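Local structure of putative PTS system, cellobiose-specific IIA component (Streptococcus mutans, 3L8R) at residues A[97-100]-A[101-105]; A[64-67]-A[68-71]; A[18-21]-A[22-26]. The protein probably acts as the trimeric IIA component of a cellobiose phosphotransferase system, accepting a phosphoryl group from HPr and passing it on during sugar uptake. All blocks are in the same frame, centred on the assembly; numbering follows the deposited sequence.

Interaction 1. Residues A[97-100]-A[101-105]; sequences QDHL and MTTMT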
loop_
_atom_site.group_PDB
_atom_site.type_symbol
_atom_site.label_atom_id
_atom_site.label_comp_id
_atom_site.label_asym_id
_atom_site.label_seq_id
_atom_site.Cartn_x
_atom_site.Cartn_y
_atom_site.Cartn_z
ATOM N N GLN A 97 2.905 8.336 5.358
ATOM C CA GLN A 97 3.640 7.174 4.933
ATOM C C GLN A 97 2.790 6.229 4.109
ATOM O O GLN A 97 3.295 5.636 3.142
ATOM C CB GLN A 97 4.250 6.454 6.117
ATOM C CG GLN A 97 5.329 7.267 6.866
ATOM C CD GLN A 97 5.867 6.507 8.067
ATOM O OE1 GLN A 97 5.543 6.835 9.223
ATOM N NE2 GLN A 97 6.638 5.449 7.807
ATOM N N ASP A 98 1.505 6.089 4.423
ATOM C CA ASP A 98 0.705 5.135 3.643
ATOM C C ASP A 98 0.499 5.761 2.256
ATOM O O ASP A 98 0.391 5.070 1.250
ATOM C CB ASP A 98 -0.691 4.883 4.235
ATOM C CG ASP A 98 -0.701 4.050 5.497
ATOM O OD1 ASP A 98 0.177 3.133 5.753
ATOM O OD2 ASP A 98 -1.647 4.324 6.289
ATOM N N HIS A 99 0.398 7.078 2.200
ATOM C CA HIS A 99 0.167 7.712 0.922
ATOM C C HIS A 99 1.428 7.580 0.086
ATOM O O HIS A 99 1.362 7.195 -1.091
ATOM C CB HIS A 99 -0.219 9.177 1.116
ATOM C CG HIS A 99 -1.307 9.624 0.195
ATOM N ND1 HIS A 99 -1.100 9.818 -1.167
ATOM C CD2 HIS A 99 -2.624 9.874 0.427
ATOM C CE1 HIS A 99 -2.252 10.158 -1.729
ATOM N NE2 HIS A 99 -3.185 10.212 -0.785
ATOM N N LEU A 100 2.581 7.850 0.682
ATOM C CA LEU A 100 3.831 7.639 -0.042
ATOM C C LEU A 100 3.963 6.201 -0.549
ATOM O O LEU A 100 4.162 5.993 -1.728
ATOM C CB LEU A 100 5.049 8.046 0.810
ATOM C CG LEU A 100 6.442 7.941 0.178
ATOM C CD1 LEU A 100 6.618 8.579 -1.239
ATOM C CD2 LEU A 100 7.568 8.427 1.141
ATOM N N MET A 101 3.833 5.211 0.323
ATOM C CA MET A 101 4.168 3.852 -0.081
ATOM C C MET A 101 3.088 3.254 -0.987
ATOM O O MET A 101 3.418 2.494 -1.893
ATOM C CB MET A 101 4.425 2.985 1.146
ATOM C CG MET A 101 5.587 3.490 2.072
ATOM S SD MET A 101 7.299 3.210 1.395
ATOM C CE MET A 101 7.317 1.387 1.354
ATOM N N THR A 102 1.813 3.608 -0.838
ATOM C CA THR A 102 0.865 3.079 -1.809
ATOM C C THR A 102 1.012 3.767 -3.144
ATOM O O THR A 102 0.796 3.176 -4.212
ATOM C CB THR A 102 -0.606 3.034 -1.341
ATOM O OG1 THR A 102 -1.169 4.366 -1.258
ATOM C CG2 THR A 102 -0.774 2.308 -0.003
ATOM N N THR A 103 1.434 5.022 -3.099
ATOM C CA THR A 103 1.574 5.773 -4.337
ATOM C C THR A 103 2.772 5.246 -5.114
ATOM O O THR A 103 2.688 5.044 -6.331
ATOM C CB THR A 103 1.538 7.325 -4.093
ATOM O OG1 THR A 103 0.212 7.686 -3.688
ATOM C CG2 THR A 103 1.887 8.114 -5.381
ATOM N N MET A 104 3.864 4.940 -4.421
ATOM C CA MET A 104 4.972 4.194 -5.068
ATOM C C MET A 104 4.506 2.875 -5.690
ATOM O O MET A 104 4.733 2.619 -6.861
ATOM C CB MET A 104 6.051 3.891 -4.046
ATOM C CG MET A 104 7.168 2.929 -4.536
ATOM S SD MET A 104 8.377 2.771 -3.176
ATOM C CE MET A 104 7.715 1.333 -2.296
ATOM N N THR A 105 3.850 2.036 -4.893
ATOM C CA THR A 105 3.316 0.796 -5.396
ATOM C C THR A 105 2.444 1.062 -6.621
ATOM O O THR A 105 2.535 0.334 -7.612
ATOM C CB THR A 105 2.465 0.062 -4.339
ATOM O OG1 THR A 105 3.158 -0.014 -3.080
ATOM C CG2 THR A 105 2.130 -1.330 -4.816
#
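Asp98 and Thr102, one turn apart on helix 91-118, show how a threonine within a helix can hide its hydroxyl against the carbonyl four residues back. Asp98 O takes two hydrogen bonds from that one residue: Thr102 N at 2.9 Å and Thr102 OG1 at 3.0 Å, from opposite faces of the carbonyl plane. Thr102 does this with OG1 between its backbone N and carbonyl carbon (chi1 71°). Thr105 OG1 reaches Met101 O, at 2.8 Å, from the other setting, beside the backbone N (-49°); its N and OG1 again take opposite faces of the carbonyl plane. Thr103 shares that setting, but its OG1 makes only a weak bond of 2.9 Å to His99 O. The ordinary helical bonds Met101 N to Gln97 O and Met104 N to Leu100 O, each 2.9 Å, run on with them.

Contacts that are not hydrogen bonds fill in the rest. His99 ND1 comes within 3.6 Å of Thr103 OG1, but its bond goes to Ser34 on helix 20-49. Met101 CG, beside its own backbone N (chi1 -59°), lies 3.3 Å from Gln97 O.

Arg38 of the same chain donates to Thr102 OG1 and, weakly, to Thr103 OG1, while Thr105 OG1 bonds to Arg38 and Thr102 of the second subunit. OD1 of Asp98 lies close to OD1 of Asp98 in each of the other two subunits, like charges brought together, consistent with the predicted trimer-shared magnesium site.

The chemistry thus implies that buried threonine hydroxyls are satisfied partly by their own helix and partly by arginines, joining helix to subunit interface. Three carboxylates gathered so closely would probably need a cation or a proton to offset their charge, a role the magnesium ion predicted to bind there could fill.

Interaction 2. Residues A[64-67]-A[68-71]; sequences NDEL and LKAH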
loop_
_atom_site.group_PDB
_atom_site.type_symbol
_atom_site.label_atom_id
_atom_site.label_comp_id
_atom_site.label_asym_id
_atom_site.label_seq_id
_atom_site.Cartn_x
_atom_site.Cartn_y
_atom_site.Cartn_z
ATOM N N ASN A 64 7.202 10.261 -10.810
ATOM C CA ASN A 64 8.471 10.014 -10.155
ATOM C C ASN A 64 9.200 11.276 -9.655
ATOM O O ASN A 64 9.636 11.307 -8.490
ATOM C CB ASN A 64 9.386 9.151 -11.037
ATOM C CG ASN A 64 10.278 8.240 -10.212
ATOM O OD1 ASN A 64 11.461 8.164 -10.466
ATOM N ND2 ASN A 64 9.709 7.556 -9.203
ATOM N N ASP A 65 9.306 12.319 -10.490
ATOM C CA ASP A 65 9.911 13.557 -10.032
ATOM C C ASP A 65 9.280 14.030 -8.739
ATOM O O ASP A 65 9.997 14.453 -7.826
ATOM C CB ASP A 65 9.785 14.686 -11.054
ATOM C CG ASP A 65 10.617 14.458 -12.287
ATOM O OD1 ASP A 65 11.649 13.724 -12.190
ATOM O OD2 ASP A 65 10.200 15.009 -13.355
ATOM N N GLU A 66 7.953 13.989 -8.674
ATOM C CA GLU A 66 7.249 14.406 -7.471
ATOM C C GLU A 66 7.379 13.422 -6.311
ATOM O O GLU A 66 7.659 13.821 -5.153
ATOM C CB GLU A 66 5.787 14.673 -7.783
ATOM C CG GLU A 66 5.633 15.526 -8.993
ATOM C CD GLU A 66 6.431 16.837 -8.913
ATOM O OE1 GLU A 66 6.883 17.281 -7.822
ATOM O OE2 GLU A 66 6.586 17.433 -9.979
ATOM N N LEU A 67 7.187 12.142 -6.624
ATOM C CA LEU A 67 7.308 11.108 -5.613
ATOM C C LEU A 67 8.641 11.221 -4.914
ATOM O O LEU A 67 8.691 11.173 -3.693
ATOM C CB LEU A 67 7.136 9.714 -6.202
ATOM C CG LEU A 67 5.873 8.921 -5.902
ATOM C CD1 LEU A 67 6.257 7.452 -6.023
ATOM C CD2 LEU A 67 5.313 9.229 -4.495
ATOM N N LEU A 68 9.707 11.399 -5.677
ATOM C CA LEU A 68 11.042 11.555 -5.095
ATOM C C LEU A 68 11.125 12.567 -3.963
ATOM O O LEU A 68 11.836 12.332 -2.966
ATOM C CB LEU A 68 12.073 11.922 -6.165
ATOM C CG LEU A 68 13.422 11.294 -5.831
ATOM C CD1 LEU A 68 13.569 9.988 -6.676
ATOM C CD2 LEU A 68 14.634 12.301 -5.999
ATOM N N LYS A 69 10.380 13.669 -4.084
ATOM C CA LYS A 69 10.400 14.672 -3.014
ATOM C C LYS A 69 9.833 14.067 -1.750
ATOM O O LYS A 69 10.366 14.322 -0.629
ATOM C CB LYS A 69 9.642 15.940 -3.377
ATOM C CG LYS A 69 10.128 16.641 -4.639
ATOM C CD LYS A 69 9.100 17.669 -5.090
ATOM C CE LYS A 69 9.629 18.476 -6.314
ATOM N NZ LYS A 69 8.633 19.516 -6.709
ATOM N N ALA A 70 8.783 13.251 -1.932
ATOM C CA ALA A 70 8.127 12.554 -0.822
ATOM C C ALA A 70 9.026 11.479 -0.245
ATOM O O ALA A 70 9.202 11.424 0.988
ATOM C CB ALA A 70 6.757 12.014 -1.227
ATOM N N HIS A 71 9.635 10.657 -1.103
ATOM C CA HIS A 71 10.572 9.634 -0.616
ATOM C C HIS A 71 11.712 10.293 0.174
ATOM O O HIS A 71 12.085 9.809 1.234
ATOM C CB HIS A 71 11.103 8.710 -1.746
ATOM C CG HIS A 71 10.361 7.400 -1.880
ATOM N ND1 HIS A 71 10.370 6.425 -0.894
ATOM C CD2 HIS A 71 9.587 6.903 -2.885
ATOM C CE1 HIS A 71 9.613 5.401 -1.276
ATOM N NE2 HIS A 71 9.125 5.663 -2.479
#
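Between Asn64 and Leu68 the backbone is regular, with Leu68 N donating to Asn64 O at 2.8 Å, but at Glu66 the bonding shifts by one residue: Lys69 N gives a 2.9 Å bond to Glu66 O, whereas the bond from Ala70 N to the same oxygen is stretched to 3.5 Å and weak. The Lys69 donor sits above the carbonyl plane of Glu66, 57° out of it and not on a lone pair. Leu67 O takes His71 N at 2.8 Å in the ordinary four-residue pattern, with a weak three-residue bond from Ala70 N beside it.

Among the side chains, Glu66 and Lys69 run side by side in the same direction and end in a salt bridge, Glu66 OE1 to Lys69 NZ at 3.0 Å, formed on the syn side of the carboxylate. Glu66 is folded at chi2 (-54°), which swings OE1 over to the lysine, whose chain is extended beyond CG. The aliphatic part of that lysine also brushes the carboxylate, with CD 3.5 Å from Glu66 OE1.

This turn of helix 53-82, within a predicted coiled coil, pairs a Glu-Lys bridge between residues three apart with an apolar side that joins it to the other two helices of the three-helix subunit. Leu67 touches Ser34 and Ala37 of helix 20-49 and Leu100 of helix 91-118; Ala70 also packs on Leu100, His71 on Met104, and Glu66 on Ile40 of helix 20-49.

Interaction 3. Residues A[18-21]-A[22-26]; sequences MNTE and ELQVA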
loop_
_atom_site.group_PDB
_atom_site.type_symbol
_atom_site.label_atom_id
_atom_site.label_comp_id
_atom_site.label_asym_id
_atom_site.label_seq_id
_atom_site.Cartn_x
_atom_site.Cartn_y
_atom_site.Cartn_z
ATOM N N MET A 18 12.380 17.888 16.086
ATOM C CA MET A 18 11.617 16.616 15.967
ATOM C C MET A 18 11.008 16.168 17.294
ATOM O O MET A 18 11.567 15.260 17.939
ATOM C CB MET A 18 12.515 15.517 15.397
ATOM C CG MET A 18 11.777 14.550 14.545
ATOM S SD MET A 18 12.406 14.483 12.850
ATOM C CE MET A 18 14.041 15.192 13.103
ATOM N N ASN A 19 9.940 16.822 17.765
ATOM C CA ASN A 19 9.509 18.205 17.386
ATOM C C ASN A 19 8.280 18.285 16.505
ATOM O O ASN A 19 8.346 17.986 15.311
ATOM C CB ASN A 19 10.671 19.050 16.860
ATOM C CG ASN A 19 10.315 20.512 16.678
ATOM O OD1 ASN A 19 10.876 21.193 15.808
ATOM N ND2 ASN A 19 9.394 21.004 17.487
ATOM N N THR A 20 7.163 18.686 17.128
ATOM C CA THR A 20 5.800 18.517 16.567
ATOM C C THR A 20 5.565 19.274 15.285
ATOM O O THR A 20 5.010 18.748 14.319
ATOM C CB THR A 20 4.709 19.000 17.538
ATOM O OG1 THR A 20 5.240 19.035 18.864
ATOM C CG2 THR A 20 3.465 18.085 17.487
ATOM N N GLU A 21 6.003 20.519 15.296
ATOM C CA GLU A 21 5.875 21.399 14.157
ATOM C C GLU A 21 6.623 20.804 12.971
ATOM O O GLU A 21 6.098 20.738 11.874
ATOM C CB GLU A 21 6.380 22.827 14.502
ATOM C CG GLU A 21 6.707 23.078 15.988
ATOM C CD GLU A 21 5.569 22.779 16.930
ATOM O OE1 GLU A 21 4.498 23.400 16.815
ATOM O OE2 GLU A 21 5.761 21.921 17.811
ATOM N N GLU A 22 7.828 20.324 13.226
ATOM C CA GLU A 22 8.672 19.710 12.192
ATOM C C GLU A 22 8.072 18.463 11.577
ATOM O O GLU A 22 8.072 18.310 10.341
ATOM C CB GLU A 22 10.018 19.347 12.768
ATOM C CG GLU A 22 11.190 19.832 11.934
ATOM C CD GLU A 22 12.538 19.466 12.562
ATOM O OE1 GLU A 22 12.590 19.276 13.810
ATOM O OE2 GLU A 22 13.531 19.361 11.797
ATOM N N LEU A 23 7.545 17.589 12.430
ATOM C CA LEU A 23 6.906 16.345 11.998
ATOM C C LEU A 23 5.571 16.558 11.310
ATOM O O LEU A 23 5.201 15.784 10.427
ATOM C CB LEU A 23 6.648 15.454 13.189
ATOM C CG LEU A 23 7.829 15.011 14.007
ATOM C CD1 LEU A 23 7.283 14.202 15.179
ATOM C CD2 LEU A 23 8.773 14.183 13.123
ATOM N N GLN A 24 4.823 17.579 11.722
ATOM C CA GLN A 24 3.606 17.876 10.973
ATOM C C GLN A 24 3.998 18.406 9.593
ATOM O O GLN A 24 3.414 17.995 8.601
ATOM C CB GLN A 24 2.711 18.861 11.720
ATOM C CG GLN A 24 2.167 18.347 13.045
ATOM C CD GLN A 24 1.546 19.473 13.891
ATOM O OE1 GLN A 24 0.472 19.996 13.564
ATOM N NE2 GLN A 24 2.225 19.840 14.991
ATOM N N VAL A 25 5.016 19.276 9.539
ATOM C CA VAL A 25 5.478 19.830 8.259
ATOM C C VAL A 25 5.872 18.686 7.333
ATOM O O VAL A 25 5.277 18.530 6.267
ATOM C CB VAL A 25 6.687 20.776 8.408
ATOM C CG1 VAL A 25 7.018 21.452 7.052
ATOM C CG2 VAL A 25 6.377 21.830 9.417
ATOM N N ALA A 26 6.845 17.876 7.784
ATOM C CA ALA A 26 7.263 16.615 7.145
ATOM C C ALA A 26 6.081 15.772 6.679
ATOM O O ALA A 26 6.059 15.324 5.560
ATOM C CB ALA A 26 8.135 15.810 8.094
#
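Thr20 O is gripped twice by Gln24, through its backbone N at 2.9 Å and, weakly, through its side-chain NE2 at 3.1 Å. The glutamine chain, with CG beside its backbone N and extended beyond CG, runs alongside Thr20 in the same direction; this carries NE2 to within 3.3 Å of Thr20 CG2 as well.

A second polar link ties the start of the modelled chain to the first turn of helix 20-49. Met18 N donates to Glu22 OE1 at 2.7 Å, nearly in line with the C-O bond of the carboxylate, and the glutamate gets there with its chain extended past CG (chi2 179°). Between these two residues Asn19 occupies the N-cap position, and its carbonyl accepts Leu23 N at 3.0 Å, the first bond of the helix.

On the apolar side, Met18 lies across Leu23 at about a right angle. Its CG is 3.3 Å from Leu23 CD2, a tight approach, and SD follows at 3.7 Å from the same methyl. Met18 goes on to touch Leu77 and Glu80 of helix 53-82, while Gln24 packs on Tyr81 of the third subunit.

Taken together, the chemistry implies that this largely exposed helix start is held by a carboxylate receiving a backbone N-H and by a small hydrophobic contact; the carboxylate's negative charge near the helix's N-terminal end would probably be favourable there.

The three contacts fall on three successive helices, one on each helix of the three-helix subunit. Interactions 1 and 2, centres 11 Å apart, meet directly: Met104 SD lies 3.1 Å from His71 NE2, and Leu100 CD1 lies 3.6 Å from Leu67 CD2. Interaction 3 stands apart, about 20 Å from interaction 1 and 19 Å from interaction 2 between centres. Interaction 1 is nearest the predicted chemistry, holding Asp98 and placing the His99 side chain about 5 Å from that of His95, the predicted phosphohistidine. Gln24 of interaction 3 is about 12 Å from His95, and Leu67 of interaction 2 about 11 Å from Asp98, side chain to side chain.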